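Local coordinates for protein endo-beta-N-acetylglucosaminidase F1 (Bacteroides thetaiotaomicron VPI-5482, PDB 6TCV) that probably hydrolyses the bond between the two core N-acetylglucosamines of high-mannose N-glycans, releasing the glycan, at residues A[188-193]-A[429-434]; A[206-211]-A[252-257]; A[256-261]-A[286-291]. The protein carries 2 engineered substitutions. All blocks are in the same frame, centred on the assembly; numbering follows the deposited sequence.

Contact 1 (A[188-193]-A[429-434]); sequences QLENGK and NVAAPT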
loop_
_atom_site.group_PDB
_atom_site.type_symbol
_atom_site.label_atom_id
_atom_site.label_comp_id
_atom_site.label_asym_id
_atom_site.label_seq_id
_atom_site.Cartn_x
_atom_site.Cartn_y
_atom_site.Cartn_z
ATOM N N GLN A 188 17.048 -3.477 10.060
ATOM C CA GLN A 188 17.885 -3.263 8.896
ATOM C C GLN A 188 18.596 -4.557 8.562
ATOM O O GLN A 188 18.865 -5.379 9.451
ATOM C CB GLN A 188 18.970 -2.181 9.070
ATOM C CG GLN A 188 18.483 -0.793 9.362
ATOM C CD GLN A 188 19.642 0.156 9.704
ATOM O OE1 GLN A 188 20.144 0.118 10.792
ATOM N NE2 GLN A 188 20.092 0.971 8.724
ATOM N N LEU A 189 18.941 -4.714 7.278
ATOM C CA LEU A 189 19.868 -5.768 6.924
ATOM C C LEU A 189 21.282 -5.365 7.345
ATOM O O LEU A 189 21.560 -4.195 7.632
ATOM C CB LEU A 189 19.851 -5.980 5.397
ATOM C CG LEU A 189 18.483 -6.140 4.763
ATOM C CD1 LEU A 189 18.656 -6.385 3.276
ATOM C CD2 LEU A 189 17.715 -7.244 5.415
ATOM N N GLU A 190 22.204 -6.329 7.329
ATOM C CA GLU A 190 23.596 -5.979 7.636
ATOM C C GLU A 190 24.175 -4.989 6.641
ATOM O O GLU A 190 25.008 -4.148 7.043
ATOM C CB GLU A 190 24.458 -7.240 7.632
ATOM C CG GLU A 190 24.185 -8.211 8.753
ATOM C CD GLU A 190 24.925 -9.524 8.514
ATOM O OE1 GLU A 190 25.719 -9.600 7.566
ATOM O OE2 GLU A 190 24.676 -10.460 9.251
ATOM N N ASN A 191 23.608 -4.888 5.445
ATOM C CA ASN A 191 24.091 -3.953 4.444
ATOM C C ASN A 191 23.410 -2.602 4.545
ATOM O O ASN A 191 23.670 -1.728 3.708
ATOM C CB ASN A 191 23.928 -4.458 3.002
ATOM C CG ASN A 191 22.518 -4.579 2.541
ATOM O OD1 ASN A 191 21.605 -4.071 3.142
ATOM N ND2 ASN A 191 22.323 -5.198 1.371
ATOM N N GLY A 192 22.606 -2.380 5.594
ATOM C CA GLY A 192 21.982 -1.142 5.917
ATOM C C GLY A 192 20.597 -0.907 5.370
ATOM O O GLY A 192 19.941 0.043 5.812
ATOM N N LYS A 193 20.107 -1.707 4.434
ATOM C CA LYS A 193 18.755 -1.505 3.920
ATOM C C LYS A 193 17.703 -1.738 4.986
ATOM O O LYS A 193 17.810 -2.663 5.786
ATOM C CB LYS A 193 18.499 -2.446 2.722
ATOM C CG LYS A 193 19.295 -2.027 1.488
ATOM C CD LYS A 193 18.795 -0.745 0.878
ATOM C CE LYS A 193 19.532 -0.396 -0.409
ATOM N NZ LYS A 193 18.955 0.796 -1.014
ATOM N N ASN A 429 21.682 -10.793 5.657
ATOM C CA ASN A 429 20.802 -11.148 6.748
ATOM C C ASN A 429 20.353 -9.911 7.517
ATOM O O ASN A 429 21.031 -8.873 7.528
ATOM C CB ASN A 429 21.535 -12.106 7.700
ATOM C CG ASN A 429 21.437 -13.550 7.261
ATOM O OD1 ASN A 429 20.345 -14.023 6.902
ATOM N ND2 ASN A 429 22.546 -14.263 7.318
ATOM N N VAL A 430 19.225 -10.047 8.225
ATOM C CA VAL A 430 18.778 -9.005 9.148
ATOM C C VAL A 430 19.802 -8.840 10.260
ATOM O O VAL A 430 20.337 -9.826 10.807
ATOM C CB VAL A 430 17.418 -9.376 9.707
ATOM C CG1 VAL A 430 16.961 -8.364 10.713
ATOM C CG2 VAL A 430 16.405 -9.512 8.558
ATOM N N ALA A 431 20.139 -7.593 10.569
ATOM C CA ALA A 431 21.085 -7.285 11.632
ATOM C C ALA A 431 20.369 -7.243 12.992
ATOM O O ALA A 431 19.208 -6.884 13.097
ATOM C CB ALA A 431 21.680 -5.881 11.396
ATOM N N ALA A 432 21.135 -7.553 14.037
ATOM C CA ALA A 432 20.613 -7.392 15.382
ATOM C C ALA A 432 20.268 -5.934 15.657
ATOM O O ALA A 432 21.006 -5.044 15.229
ATOM C CB ALA A 432 21.633 -7.880 16.405
ATOM N N PRO A 433 19.172 -5.660 16.364
ATOM C CA PRO A 433 18.786 -4.276 16.637
ATOM C C PRO A 433 19.685 -3.615 17.660
ATOM O O PRO A 433 20.166 -4.226 18.621
ATOM C CB PRO A 433 17.370 -4.366 17.199
ATOM C CG PRO A 433 17.334 -5.701 17.831
ATOM C CD PRO A 433 18.184 -6.612 16.942
ATOM N N THR A 434 19.912 -2.347 17.454
ATOM C CA THR A 434 20.664 -1.517 18.382
ATOM C C THR A 434 19.878 -0.354 18.936
ATOM O O THR A 434 20.339 0.243 19.917
ATOM C CB THR A 434 21.923 -0.967 17.711
ATOM O OG1 THR A 434 21.483 -0.179 16.624
ATOM C CG2 THR A 434 22.870 -2.046 17.252
HETATM O O HOH W 1 18.259 -4.427 12.499
HETATM O O HOH W 2 24.584 -11.138 5.666
HETATM O O HOH W 3 24.991 -12.985 8.454
HETATM O O HOH W 4 22.957 -10.529 11.419
#
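Glu190 sets its CG beside its own backbone N (chi1 -68°) and runs extended from there, which carries its carboxylate out alongside Asn429 with both side chains pointing the same way. Leu189 and Val430, their neighbours in the two segments, form an isolated beta bridge, a non-hydrogen-bonded antiparallel pair joining the loop between strands 169-175 and 198-209 to the one after helix 421-426. Two backbone bonds flank it: Ala431 N gives a straight bond to Gln188 O at 2.8 Å, and Glu190 N meets Asn429 O at 2.8 Å, almost in line with that carbonyl. The same Asn429 O also receives the CA-H of Leu189. Val430 CG2, beside its backbone N, lies 4.1 Å from Leu189 CD2; the two side chains cross at about a right angle. The Ala431 methyl is small enough to sit 3.5 Å from Gln188 O.

The polar side of the contact works through water. Glu190 is well placed here because both of its oxygens accept from waters that also reach the opposite loop: one links OE1 to Asn429 N, and two more link OE2 to Asn429 ND2 and to Val430 O. The carboxylate and amide planes stand 70° apart, and Asn429 OD1 is taken by Glu423 N of helix 421-426.

The 188-193 loop is shaped by a type I turn from Leu189 to Gly192. Glycine suits the last place because its positive phi (92°) would push a CB against the preceding carbonyl oxygen. Within it, Asn191 forms an Asx turn, its OD1 accepting from Lys193 N. At the edge a water accepts from Gln188 N and lies 2.7 Å from Ala431 O, to which it can donate.

Contact 2 (A[206-211]-A[252-257]); sequences INYDAE and HDITGL. With MAN (alpha-D-mannopyranose), chain B; MAN (alpha-D-mannopyranose), chain C; MAN (alpha-D-mannopyranose), chain D.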
loop_
_atom_site.group_PDB
_atom_site.type_symbol
_atom_site.label_atom_id
_atom_site.label_comp_id
_atom_site.label_asym_id
_atom_site.label_seq_id
_atom_site.Cartn_x
_atom_site.Cartn_y
_atom_site.Cartn_z
ATOM N N ILE A 206 -13.663 2.299 11.386
ATOM C CA ILE A 206 -14.941 2.752 10.831
ATOM C C ILE A 206 -15.975 2.669 11.948
ATOM O O ILE A 206 -16.099 1.625 12.624
ATOM C CB ILE A 206 -15.353 1.987 9.570
ATOM C CG1 ILE A 206 -16.629 2.598 9.010
ATOM C CG2 ILE A 206 -15.493 0.479 9.798
ATOM C CD1 ILE A 206 -16.979 2.129 7.588
ATOM N N ASN A 207 -16.732 3.755 12.135
ATOM C CA ASN A 207 -17.789 3.804 13.135
ATOM C C ASN A 207 -18.911 4.672 12.577
ATOM O O ASN A 207 -18.730 5.427 11.606
ATOM C CB ASN A 207 -17.305 4.421 14.436
ATOM C CG ASN A 207 -16.571 3.420 15.285
ATOM O OD1 ASN A 207 -15.321 3.447 15.375
ATOM N ND2 ASN A 207 -17.314 2.532 15.927
ATOM N N TYR A 208 -20.107 4.521 13.155
ATOM C CA TYR A 208 -21.229 5.351 12.706
ATOM C C TYR A 208 -21.104 6.692 13.434
ATOM O O TYR A 208 -20.955 6.723 14.666
ATOM C CB TYR A 208 -22.564 4.715 13.065
ATOM C CG TYR A 208 -23.703 5.325 12.310
ATOM C CD1 TYR A 208 -23.691 5.263 10.936
ATOM C CD2 TYR A 208 -24.745 6.019 12.911
ATOM C CE1 TYR A 208 -24.684 5.811 10.160
ATOM C CE2 TYR A 208 -25.760 6.586 12.114
ATOM C CZ TYR A 208 -25.669 6.477 10.730
ATOM O OH TYR A 208 -26.685 7.029 9.917
ATOM N N ASP A 209 -21.254 7.795 12.707
ATOM C CA ASP A 209 -21.309 9.134 13.322
ATOM C C ASP A 209 -22.796 9.441 13.359
ATOM O O ASP A 209 -23.414 9.877 12.382
ATOM C CB ASP A 209 -20.562 10.108 12.406
ATOM C CG ASP A 209 -20.502 11.499 12.957
ATOM O OD1 ASP A 209 -19.606 12.246 12.449
ATOM O OD2 ASP A 209 -21.311 11.855 13.814
ATOM N N ALA A 210 -23.372 9.253 14.542
ATOM C CA ALA A 210 -24.814 9.436 14.665
ATOM C C ALA A 210 -25.252 10.881 14.433
ATOM O O ALA A 210 -26.340 11.125 13.923
ATOM C CB ALA A 210 -25.285 8.971 16.065
ATOM N N GLU A 211 -24.388 11.822 14.818
ATOM C CA GLU A 211 -24.742 13.228 14.717
ATOM C C GLU A 211 -24.717 13.714 13.274
ATOM O O GLU A 211 -25.435 14.656 12.954
ATOM C CB GLU A 211 -23.802 14.082 15.554
ATOM C CG GLU A 211 -23.867 13.955 17.041
ATOM C CD GLU A 211 -22.658 14.732 17.689
ATOM O OE1 GLU A 211 -21.569 14.087 17.902
ATOM O OE2 GLU A 211 -22.770 15.984 17.867
ATOM N N HIS A 252 -17.342 -2.477 16.246
ATOM C CA HIS A 252 -18.423 -2.815 17.170
ATOM C C HIS A 252 -19.623 -1.883 17.044
ATOM O O HIS A 252 -20.333 -1.655 18.034
ATOM C CB HIS A 252 -17.902 -2.810 18.619
ATOM C CG HIS A 252 -16.647 -3.600 18.809
ATOM N ND1 HIS A 252 -16.654 -4.984 18.907
ATOM C CD2 HIS A 252 -15.346 -3.217 18.896
ATOM C CE1 HIS A 252 -15.407 -5.407 19.043
ATOM N NE2 HIS A 252 -14.598 -4.360 19.036
ATOM N N ASP A 253 -19.987 -1.523 15.816
ATOM C CA ASP A 253 -21.288 -0.885 15.586
ATOM C C ASP A 253 -21.801 -1.336 14.222
ATOM O O ASP A 253 -21.245 -2.253 13.599
ATOM C CB ASP A 253 -21.260 0.643 15.834
ATOM C CG ASP A 253 -20.540 1.455 14.787
ATOM O OD1 ASP A 253 -20.184 2.612 15.164
ATOM O OD2 ASP A 253 -20.355 1.042 13.642
ATOM N N ILE A 254 -22.871 -0.691 13.742
ATOM C CA ILE A 254 -23.552 -1.078 12.515
ATOM C C ILE A 254 -22.735 -0.880 11.257
ATOM O O ILE A 254 -23.105 -1.402 10.199
ATOM C CB ILE A 254 -24.912 -0.345 12.349
ATOM C CG1 ILE A 254 -24.677 1.176 12.330
ATOM C CG2 ILE A 254 -25.912 -0.842 13.409
ATOM C CD1 ILE A 254 -25.956 1.964 12.044
ATOM N N THR A 255 -21.615 -0.155 11.329
ATOM C CA THR A 255 -20.785 0.087 10.151
ATOM C C THR A 255 -19.685 -0.980 10.018
ATOM O O THR A 255 -19.211 -1.544 11.005
ATOM C CB THR A 255 -20.133 1.484 10.156
ATOM O OG1 THR A 255 -19.167 1.559 11.225
ATOM C CG2 THR A 255 -21.138 2.603 10.229
ATOM N N GLY A 256 -19.257 -1.218 8.786
ATOM C CA GLY A 256 -18.173 -2.142 8.526
ATOM C C GLY A 256 -17.681 -1.967 7.110
ATOM O O GLY A 256 -18.400 -1.451 6.235
ATOM N N LEU A 257 -16.443 -2.432 6.889
ATOM C CA LEU A 257 -15.761 -2.239 5.622
ATOM C C LEU A 257 -16.290 -3.119 4.515
ATOM O O LEU A 257 -15.982 -2.840 3.347
ATOM C CB LEU A 257 -14.258 -2.483 5.806
ATOM C CG LEU A 257 -13.652 -1.598 6.902
ATOM C CD1 LEU A 257 -12.205 -2.063 7.220
ATOM C CD2 LEU A 257 -13.614 -0.131 6.494
HETATM C C1 MAN B . -14.394 -5.094 23.237
HETATM C C2 MAN B . -15.575 -4.340 22.649
HETATM C C3 MAN B . -15.306 -2.843 22.621
HETATM C C4 MAN B . -14.902 -2.373 24.008
HETATM C C5 MAN B . -13.712 -3.184 24.503
HETATM C C6 MAN B . -13.281 -2.804 25.903
HETATM O O2 MAN B . -16.757 -4.531 23.422
HETATM O O3 MAN B . -16.468 -2.122 22.198
HETATM O O4 MAN B . -14.463 -1.020 23.961
HETATM O O5 MAN B . -14.040 -4.579 24.506
HETATM O O6 MAN B . -12.269 -3.672 26.361
HETATM C C1 MAN C . -10.822 -6.014 19.194
HETATM C C2 MAN C . -10.670 -4.547 18.817
HETATM C C3 MAN C . -10.050 -3.788 19.981
HETATM C C4 MAN C . -10.909 -3.928 21.222
HETATM C C5 MAN C . -11.150 -5.412 21.511
HETATM C C6 MAN C . -12.119 -5.620 22.649
HETATM O O2 MAN C . -11.946 -4.018 18.508
HETATM O O3 MAN C . -10.012 -2.398 19.594
HETATM O O4 MAN C . -10.349 -3.314 22.378
HETATM O O5 MAN C . -11.657 -6.102 20.347
HETATM O O6 MAN C . -13.349 -4.962 22.309
HETATM C C1 MAN D . -17.930 -4.514 22.675
HETATM C C2 MAN D . -19.111 -4.514 23.628
HETATM C C3 MAN D . -19.075 -5.761 24.493
HETATM C C4 MAN D . -18.953 -7.012 23.637
HETATM C C5 MAN D . -17.771 -6.876 22.677
HETATM C C6 MAN D . -17.631 -8.040 21.715
HETATM O O2 MAN D . -20.303 -4.477 22.856
HETATM O O3 MAN D . -20.261 -5.838 25.273
HETATM O O4 MAN D . -18.719 -8.149 24.461
HETATM O O5 MAN D . -17.935 -5.688 21.886
HETATM O O6 MAN D . -16.768 -7.741 20.642
HETATM O O HOH W 5 -17.670 -0.669 13.250
#
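Asp253 reaches across to Asn207 and Tyr208, joining the end of strand 198-209 to the loop after the neighbouring parallel strand 243-249, consistent with a glycoside hydrolase beta/alpha barrel. In its hydrogen bonds, Asp253 OD1 accepts from Tyr208 N at 2.8 Å and from Asn207 ND2 at 3.0 Å, the two arriving from opposite faces of the carboxylate. The amide stands 86° to that carboxylate, while Asn207 OD1 takes Asn251 ND2. OD2 closes an Asx turn, accepting Thr255 N on its anti side and Thr255 OG1 at its syn lone pair. An aspartate suits this place because each of its oxygens takes two donors, which together fix its rotation. A water lies within bonding distance of Ile206 O and Thr255 O.

Apolar contacts follow. Ile254 places CD1 over one face of the Tyr208 ring, 4.2 Å from its centroid, a CH-pi contact, and Thr255 CG2 meets the ring edge; the phenol OH bonds Asn298. Ile206, with CG1 anti to its N (chi1 -176°), brings that carbon 3.5 Å from Thr255 OG1, while CG2 packs on Leu257 CD2 at 3.8 Å.

Sugar contacts fall to His252, over whose ring centre lies C2 of mannose B, while NE2 is 2.7 Å from O2 of mannose C.

Contact 3 (A[256-261]-A[286-291]); sequences GLAQLS and YADLYS. Engineered in segment 286-291: Ala287 (natural residue Asp), Leu289 (natural residue Glu). With MAN (alpha-D-mannopyranose), chain C; BMA (beta-D-mannopyranose), chain E; NAG (2-acetamido-2-deoxy-beta-D-glucopyranose), chain F; NAG (2-acetamido-2-deoxy-beta-D-glucopyranose), chain G.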
loop_
_atom_site.group_PDB
_atom_site.type_symbol
_atom_site.label_atom_id
_atom_site.label_comp_id
_atom_site.label_asym_id
_atom_site.label_seq_id
_atom_site.Cartn_x
_atom_site.Cartn_y
_atom_site.Cartn_z
ATOM N N GLY A 256 -19.257 -1.218 8.786
ATOM C CA GLY A 256 -18.173 -2.142 8.526
ATOM C C GLY A 256 -17.681 -1.967 7.110
ATOM O O GLY A 256 -18.400 -1.451 6.235
ATOM N N LEU A 257 -16.443 -2.432 6.889
ATOM C CA LEU A 257 -15.761 -2.239 5.622
ATOM C C LEU A 257 -16.290 -3.119 4.515
ATOM O O LEU A 257 -15.982 -2.840 3.347
ATOM C CB LEU A 257 -14.258 -2.483 5.806
ATOM C CG LEU A 257 -13.652 -1.598 6.902
ATOM C CD1 LEU A 257 -12.205 -2.063 7.220
ATOM C CD2 LEU A 257 -13.614 -0.131 6.494
ATOM N N ALA A 258 -17.079 -4.152 4.823
ATOM C CA ALA A 258 -17.681 -5.031 3.824
ATOM C C ALA A 258 -19.201 -4.907 3.854
ATOM O O ALA A 258 -19.903 -5.800 3.359
ATOM C CB ALA A 258 -17.244 -6.489 4.035
ATOM N N GLN A 259 -19.760 -3.799 4.395
ATOM C CA GLN A 259 -21.203 -3.668 4.468
ATOM C C GLN A 259 -21.681 -2.247 4.196
ATOM O O GLN A 259 -22.717 -1.832 4.726
ATOM C CB GLN A 259 -21.788 -4.190 5.787
ATOM C CG GLN A 259 -21.272 -3.495 7.049
ATOM C CD GLN A 259 -21.300 -4.378 8.289
ATOM O OE1 GLN A 259 -20.841 -5.522 8.231
ATOM N NE2 GLN A 259 -21.870 -3.898 9.400
ATOM N N LEU A 260 -20.953 -1.506 3.380
ATOM C CA LEU A 260 -21.386 -0.177 2.913
ATOM C C LEU A 260 -22.137 -0.339 1.604
ATOM O O LEU A 260 -21.749 -1.166 0.768
ATOM C CB LEU A 260 -20.161 0.729 2.746
ATOM C CG LEU A 260 -19.307 0.880 4.000
ATOM C CD1 LEU A 260 -18.172 1.812 3.767
ATOM C CD2 LEU A 260 -20.118 1.346 5.225
ATOM N N SER A 261 -23.220 0.445 1.455
ATOM C CA SER A 261 -23.903 0.533 0.185
ATOM C C SER A 261 -22.969 1.154 -0.847
ATOM O O SER A 261 -21.896 1.658 -0.520
ATOM C CB SER A 261 -25.137 1.424 0.352
ATOM O OG SER A 261 -24.676 2.733 0.645
ATOM N N TYR A 286 -7.372 -2.324 4.724
ATOM C CA TYR A 286 -8.713 -2.625 5.225
ATOM C C TYR A 286 -8.736 -4.013 5.855
ATOM O O TYR A 286 -8.402 -5.013 5.200
ATOM C CB TYR A 286 -9.696 -2.563 4.061
ATOM C CG TYR A 286 -9.972 -1.165 3.531
ATOM C CD1 TYR A 286 -10.287 -0.122 4.361
ATOM C CD2 TYR A 286 -9.933 -0.907 2.150
ATOM C CE1 TYR A 286 -10.592 1.134 3.868
ATOM C CE2 TYR A 286 -10.239 0.365 1.641
ATOM C CZ TYR A 286 -10.579 1.369 2.522
ATOM O OH TYR A 286 -10.903 2.628 2.059
ATOM N N ALA A 287 -9.222 -4.050 7.103
ATOM C CA ALA A 287 -9.388 -5.268 7.880
ATOM C C ALA A 287 -10.826 -5.352 8.389
ATOM O O ALA A 287 -11.249 -4.573 9.273
ATOM C CB ALA A 287 -8.367 -5.282 9.014
ATOM N N ASP A 288 -11.575 -6.278 7.807
ATOM C CA ASP A 288 -12.993 -6.463 8.108
ATOM C C ASP A 288 -13.177 -7.373 9.307
ATOM O O ASP A 288 -13.398 -8.574 9.168
ATOM C CB ASP A 288 -13.756 -7.025 6.910
ATOM C CG ASP A 288 -15.212 -7.333 7.242
ATOM O OD1 ASP A 288 -15.826 -6.581 8.056
ATOM O OD2 ASP A 288 -15.772 -8.285 6.676
ATOM N N LEU A 289 -13.012 -6.792 10.500
ATOM C CA LEU A 289 -13.249 -7.453 11.782
ATOM C C LEU A 289 -14.014 -6.526 12.703
ATOM O O LEU A 289 -13.899 -5.317 12.617
ATOM C CB LEU A 289 -11.929 -7.873 12.501
ATOM C CG LEU A 289 -11.124 -8.933 11.792
ATOM C CD1 LEU A 289 -10.150 -8.362 10.812
ATOM C CD2 LEU A 289 -10.353 -9.788 12.788
ATOM N N TYR A 290 -14.818 -7.120 13.570
ATOM C CA TYR A 290 -15.342 -6.510 14.803
ATOM C C TYR A 290 -16.598 -5.679 14.514
ATOM O O TYR A 290 -17.143 -5.066 15.447
ATOM C CB TYR A 290 -14.353 -5.655 15.667
ATOM C CG TYR A 290 -13.070 -6.457 15.856
ATOM C CD1 TYR A 290 -13.092 -7.727 16.457
ATOM C CD2 TYR A 290 -11.844 -5.926 15.510
ATOM C CE1 TYR A 290 -11.930 -8.499 16.542
ATOM C CE2 TYR A 290 -10.696 -6.685 15.652
ATOM C CZ TYR A 290 -10.752 -7.944 16.148
ATOM O OH TYR A 290 -9.602 -8.701 16.238
ATOM N N SER A 291 -17.094 -5.642 13.273
ATOM C CA SER A 291 -18.339 -4.924 13.023
ATOM C C SER A 291 -19.512 -5.793 13.489
ATOM O O SER A 291 -19.474 -7.052 13.467
ATOM C CB SER A 291 -18.462 -4.618 11.529
ATOM O OG SER A 291 -17.491 -3.662 11.114
HETATM C C1 MAN C . -10.822 -6.014 19.194
HETATM C C2 MAN C . -10.670 -4.547 18.817
HETATM C C3 MAN C . -10.050 -3.788 19.981
HETATM C C4 MAN C . -10.909 -3.928 21.222
HETATM C C5 MAN C . -11.150 -5.412 21.511
HETATM C C6 MAN C . -12.119 -5.620 22.649
HETATM O O2 MAN C . -11.946 -4.018 18.508
HETATM O O3 MAN C . -10.012 -2.398 19.594
HETATM O O4 MAN C . -10.349 -3.314 22.378
HETATM O O5 MAN C . -11.657 -6.102 20.347
HETATM O O6 MAN C . -13.349 -4.962 22.309
HETATM C C1 BMA E . -6.066 -8.456 18.492
HETATM C C2 BMA E . -5.270 -7.684 19.528
HETATM C C3 BMA E . -5.864 -7.891 20.908
HETATM C C4 BMA E . -7.366 -7.622 20.903
HETATM C C5 BMA E . -8.059 -8.363 19.757
HETATM C C6 BMA E . -9.509 -7.984 19.586
HETATM O O2 BMA E . -5.374 -6.286 19.198
HETATM O O3 BMA E . -5.318 -7.014 21.893
HETATM O O4 BMA E . -7.992 -8.077 22.110
HETATM O O5 BMA E . -7.414 -8.037 18.508
HETATM O O6 BMA E . -9.556 -6.540 19.429
HETATM C C1 NAG F . -6.525 -10.478 13.936
HETATM C C2 NAG F . -6.494 -8.979 13.702
HETATM C C3 NAG F . -6.320 -8.147 14.975
HETATM C C4 NAG F . -6.014 -9.046 16.158
HETATM C C5 NAG F . -4.933 -10.026 15.745
HETATM C C6 NAG F . -4.409 -10.893 16.883
HETATM C C7 NAG F . -5.688 -7.875 11.655
HETATM C C8 NAG F . -4.503 -7.709 10.723
HETATM N N2 NAG F . -5.479 -8.648 12.717
HETATM O O3 NAG F . -7.518 -7.408 15.229
HETATM O O4 NAG F . -5.519 -8.213 17.221
HETATM O O5 NAG F . -5.441 -10.938 14.751
HETATM O O6 NAG F . -3.519 -11.845 16.398
HETATM O O7 NAG F . -6.786 -7.347 11.442
HETATM C C1 NAG G . -9.769 -14.337 15.299
HETATM C C2 NAG G . -9.493 -13.392 16.444
HETATM C C3 NAG G . -9.131 -12.009 15.920
HETATM C C4 NAG G . -8.009 -12.144 14.913
HETATM C C5 NAG G . -8.485 -13.040 13.786
HETATM C C6 NAG G . -7.543 -13.155 12.612
HETATM C C7 NAG G . -10.895 -13.939 18.377
HETATM C C8 NAG G . -12.274 -13.799 18.981
HETATM N N2 NAG G . -10.692 -13.270 17.270
HETATM O O3 NAG G . -8.778 -11.200 17.038
HETATM O O4 NAG G . -7.777 -10.791 14.480
HETATM O O5 NAG G . -8.698 -14.335 14.354
HETATM O O6 NAG G . -6.251 -13.575 13.110
HETATM O O7 NAG G . -10.023 -14.638 18.882
HETATM O O HOH W 6 -15.487 -3.990 9.111
HETATM O O HOH W 7 -18.179 -5.250 7.230
#
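The Leu257 and Tyr286 side chains cross at about a right angle, with Leu257 CD2 4.0 Å from CD1 of the tyrosine. The Tyr290 ring lies between Leu289 CB over one face and C1 of mannose C over the other, while O3 of both N-acetylglucosamines lies at its edge. The loop following strand 283-287 of the barrel-like parallel sheet thus meets the bound glycan. Tyr290 OH is 2.7 Å from O3 of N-acetylglucosamine F and hydrogen-bonded to both O3 atoms; an alanine here would probably leave those hydroxyls without this partner and mannose C without the ring face beneath its C1. Nearby Ala287 and Leu289 are engineered, replacing Asp and Glu.

Away from the sugars, a type I turn from Gly256 packs on this loop. Gly256 CA lies 3.1 Å from Ser291 OG, where a CB would collide; that hydroxyl bonds Thr255 O. Ala258 fits its methyl 3.5 Å from Asp288 OD2, itself bound to Gln332 N. Asp288 holds CG anti to its N (chi1 175°), presenting OD1 to two bridging waters. One takes Leu257 N and gives to Ser291 OG; the other takes Ala258 N and gives to Gln259 OE1 at 2.9 Å.

In the fold
From the N terminus, the first segment met is 188-193, whose loop closes only at 429-434, so contact 1 encloses the other two. Next, 206-211 ends strand 198-209, and contact 2 closes a shorter loop at 252-257. Contact 3 starts on that same stretch, sharing Gly256 and Leu257, and closes at 286-291 after helix 262-278. Together contacts 2 and 3 follow the parallel strands 198-209, 243-249 and 283-287 and tie their end loops side by side, with His252 N close to Tyr290 O and mannose C touched by both. Contact 1, whose centre is about 37 Å from that of contact 3, joins loops on the opposite side of the chain's centre.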